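Long-range contact in agarase (Pseudoalteromonas fuliginea, PDB 6XJ9), which probably hydrolyses agarose as a glycoside hydrolase of family GH50, with a carbohydrate-binding-module-like domain joined to its catalytic part: residues Y132-G137 with E168-S173. Residues are numbered along the deposited sequence; the frame is centred on the assembly and turned at random.
Sequences YAKLDG and EVQFIS
Y132 and Q170 form a parallel beta bridge between strands 128-134 and 169-174 in the CBM-like beta domain of this agarase. Two backbone hydrogen bonds make it: Y132 N gives its hydrogen to V169 O at 2.9 Å, and Y132 O takes one from F171 N at 2.8 Å, the straighter of the two with 168° at the hydrogen. Q170 CA also offers a C-H···O contact to Y132 O.

Across this bridge the tyrosine ring folds back over its partner strand. With chi1 at 69°, Y132 CG sits between the backbone N and the carbonyl carbon, which brings one ring face over Q170, whose CA stands 3.9 Å above the ring plane near its centre. The glutamine chain then crosses that face obliquely, with Q170 CB 3.7 Å from Y132 CZ; a long flexible side chain suits this place because its methylenes can pack on an aromatic surface. E168 CB reaches the ring edge in plane, while the E168 carboxylate is held by a salt bridge to R209. An alanine in place of Y132 would probably leave Q170 CB and E168 CB without their aromatic partner and W164 without its stack, opening a gap over this face while the backbone bridge remained.

A133 CB meets F171 CD1 at 4.1 Å, a small methyl fitting beside a bulky ring. K134 lays its CE near the Q170 amide, and its ammonium goes on to D139 and T163.

W164 stacks on the Y132 ring, while strand 89-97 pairs antiparallel with 128-134 and strand 116-123 does so with 169-174, its V121 touching F171.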
ATOM      1  N   TYR A 132      -0.481  -6.809  24.389  1.00 24.81           N
ATOM      2  CA  TYR A 132      -0.079  -7.327  25.686  1.00 25.04           C
ATOM      3  C   TYR A 132       1.416  -7.124  25.913  1.00 24.22           C
ATOM      4  O   TYR A 132       2.203  -7.027  24.972  1.00 24.84           O
ATOM      5  CB  TYR A 132      -0.535  -8.780  25.838  1.00 25.55           C
ATOM      6  CG  TYR A 132       0.199  -9.736  24.934  1.00 26.10           C
ATOM      7  CD1 TYR A 132       1.470 -10.194  25.263  1.00 25.69           C
ATOM      8  CD2 TYR A 132      -0.371 -10.181  23.752  1.00 27.06           C
ATOM      9  CE1 TYR A 132       2.161 -11.064  24.437  1.00 25.18           C
ATOM     10  CE2 TYR A 132       0.308 -11.060  22.918  1.00 27.18           C
ATOM     11  CZ  TYR A 132       1.575 -11.499  23.264  1.00 25.96           C
ATOM     12  OH  TYR A 132       2.259 -12.363  22.457  1.00 30.54           O
ATOM     13  N   ALA A 133       1.783  -7.039  27.191  1.00 24.57           N
ATOM     14  CA  ALA A 133       3.161  -6.945  27.624  1.00 25.28           C
ATOM     15  C   ALA A 133       3.361  -7.911  28.788  1.00 27.68           C
ATOM     16  O   ALA A 133       2.713  -7.764  29.820  1.00 27.78           O
ATOM     17  CB  ALA A 133       3.441  -5.518  28.034  1.00 26.94           C
ATOM     18  N   LYS A 134       4.229  -8.912  28.596  1.00 27.69           N
ATOM     19  CA  LYS A 134       4.532  -9.891  29.632  1.00 30.38           C
ATOM     20  C   LYS A 134       5.285  -9.186  30.754  1.00 31.12           C
ATOM     21  O   LYS A 134       6.257  -8.483  30.496  1.00 30.67           O
ATOM     22  CB  LYS A 134       5.414 -11.025  29.092  1.00 29.34           C
ATOM     23  CG  LYS A 134       4.738 -12.039  28.174  1.00 27.62           C
ATOM     24  CD  LYS A 134       5.728 -12.976  27.491  1.00 28.64           C
ATOM     25  CE  LYS A 134       6.703 -12.259  26.585  1.00 28.90           C
ATOM     26  NZ  LYS A 134       7.145 -13.087  25.436  1.00 27.71           N
ATOM     27  N   LEU A 135       4.822  -9.370  31.995  1.00 33.00           N
ATOM     28  CA  LEU A 135       5.443  -8.696  33.124  1.00 34.14           C
ATOM     29  C   LEU A 135       6.308  -9.677  33.906  1.00 34.07           C
ATOM     30  O   LEU A 135       7.194  -9.260  34.643  1.00 36.28           O
ATOM     31  CB  LEU A 135       4.361  -8.041  33.994  1.00 32.89           C
ATOM     32  CG  LEU A 135       3.696  -6.815  33.359  1.00 32.43           C
ATOM     33  CD1 LEU A 135       2.694  -6.151  34.295  1.00 30.88           C
ATOM     34  CD2 LEU A 135       4.740  -5.814  32.896  1.00 31.59           C
ATOM     35  N   ASP A 136       6.050 -10.975  33.713  1.00 34.97           N
ATOM     36  CA  ASP A 136       6.748 -12.041  34.417  1.00 35.97           C
ATOM     37  C   ASP A 136       6.584 -13.339  33.633  1.00 34.33           C
ATOM     38  O   ASP A 136       5.533 -13.579  33.045  1.00 33.73           O
ATOM     39  CB  ASP A 136       6.222 -12.211  35.847  1.00 35.60           C
ATOM     40  CG  ASP A 136       6.827 -13.398  36.590  1.00 35.33           C
ATOM     41  OD1 ASP A 136       7.925 -13.245  37.155  1.00 35.99           O
ATOM     42  OD2 ASP A 136       6.193 -14.470  36.586  1.00 35.63           O
ATOM     43  N   GLY A 137       7.640 -14.156  33.627  1.00 37.40           N
ATOM     44  CA  GLY A 137       7.583 -15.489  33.047  1.00 41.69           C
ATOM     45  C   GLY A 137       8.102 -15.521  31.611  1.00 43.55           C
ATOM     46  O   GLY A 137       8.465 -14.485  31.051  1.00 43.52           O
ATOM     47  N   GLU A 168      -3.223 -11.706  18.835  1.00 30.65           N
ATOM     48  CA  GLU A 168      -3.002 -10.502  19.625  1.00 29.46           C
ATOM     49  C   GLU A 168      -1.647  -9.911  19.250  1.00 27.86           C
ATOM     50  O   GLU A 168      -0.890 -10.519  18.494  1.00 29.78           O
ATOM     51  CB  GLU A 168      -3.054 -10.824  21.123  1.00 29.54           C
ATOM     52  CG  GLU A 168      -4.391 -11.395  21.583  1.00 32.23           C
ATOM     53  CD  GLU A 168      -4.526 -11.733  23.063  1.00 33.44           C
ATOM     54  OE1 GLU A 168      -3.489 -11.865  23.746  1.00 33.49           O
ATOM     55  OE2 GLU A 168      -5.682 -11.857  23.539  1.00 36.32           O
ATOM     56  N   VAL A 169      -1.331  -8.742  19.818  1.00 26.43           N
ATOM     57  CA  VAL A 169      -0.123  -8.020  19.459  1.00 25.73           C
ATOM     58  C   VAL A 169       0.702  -7.745  20.712  1.00 26.12           C
ATOM     59  O   VAL A 169       0.259  -7.050  21.630  1.00 24.38           O
ATOM     60  CB  VAL A 169      -0.451  -6.696  18.741  1.00 24.30           C
ATOM     61  CG1 VAL A 169       0.818  -6.029  18.219  1.00 23.66           C
ATOM     62  CG2 VAL A 169      -1.475  -6.889  17.634  1.00 25.29           C
ATOM     63  N   GLN A 170       1.934  -8.251  20.704  1.00 25.54           N
ATOM     64  CA  GLN A 170       2.841  -7.990  21.803  1.00 24.84           C
ATOM     65  C   GLN A 170       3.447  -6.592  21.647  1.00 25.29           C
ATOM     66  O   GLN A 170       3.872  -6.211  20.561  1.00 22.60           O
ATOM     67  CB  GLN A 170       3.919  -9.068  21.873  1.00 24.19           C
ATOM     68  CG  GLN A 170       4.853  -8.880  23.059  1.00 26.07           C
ATOM     69  CD  GLN A 170       5.914  -9.943  23.218  1.00 28.13           C
ATOM     70  OE1 GLN A 170       6.106 -10.816  22.369  1.00 29.74           O
ATOM     71  NE2 GLN A 170       6.631  -9.864  24.324  1.00 27.33           N
ATOM     72  N   PHE A 171       3.487  -5.836  22.754  1.00 24.59           N
ATOM     73  CA  PHE A 171       4.242  -4.592  22.801  1.00 24.07           C
ATOM     74  C   PHE A 171       5.718  -4.889  22.554  1.00 24.62           C
ATOM     75  O   PHE A 171       6.224  -5.940  22.955  1.00 23.54           O
ATOM     76  CB  PHE A 171       4.097  -3.905  24.165  1.00 25.76           C
ATOM     77  CG  PHE A 171       2.846  -3.081  24.360  1.00 25.32           C
ATOM     78  CD1 PHE A 171       1.678  -3.661  24.836  1.00 24.74           C
ATOM     79  CD2 PHE A 171       2.842  -1.722  24.086  1.00 25.63           C
ATOM     80  CE1 PHE A 171       0.535  -2.902  25.035  1.00 24.39           C
ATOM     81  CE2 PHE A 171       1.701  -0.961  24.297  1.00 24.84           C
ATOM     82  CZ  PHE A 171       0.546  -1.554  24.762  1.00 23.99           C
ATOM     83  N   ILE A 172       6.406  -3.936  21.910  1.00 25.52           N
ATOM     84  CA  ILE A 172       7.846  -4.024  21.709  1.00 24.77           C
ATOM     85  C   ILE A 172       8.557  -3.404  22.909  1.00 26.49           C
ATOM     86  O   ILE A 172       8.332  -2.239  23.238  1.00 23.71           O
ATOM     87  CB  ILE A 172       8.252  -3.338  20.385  1.00 25.99           C
ATOM     88  CG1 ILE A 172       7.434  -3.841  19.189  1.00 27.41           C
ATOM     89  CG2 ILE A 172       9.743  -3.465  20.146  1.00 24.42           C
ATOM     90  CD1 ILE A 172       7.483  -5.346  18.975  1.00 28.31           C
ATOM     91  N   SER A 173       9.437  -4.192  23.550  1.00 28.44           N
ATOM     92  CA  SER A 173      10.252  -3.683  24.644  1.00 31.81           C
ATOM     93  C   SER A 173      11.285  -2.698  24.098  1.00 32.05           C
ATOM     94  O   SER A 173      12.060  -3.042  23.215  1.00 33.56           O
ATOM     95  CB  SER A 173      10.907  -4.819  25.399  1.00 33.69           C
ATOM     96  OG  SER A 173       9.925  -5.733  25.861  1.00 35.99           O
TER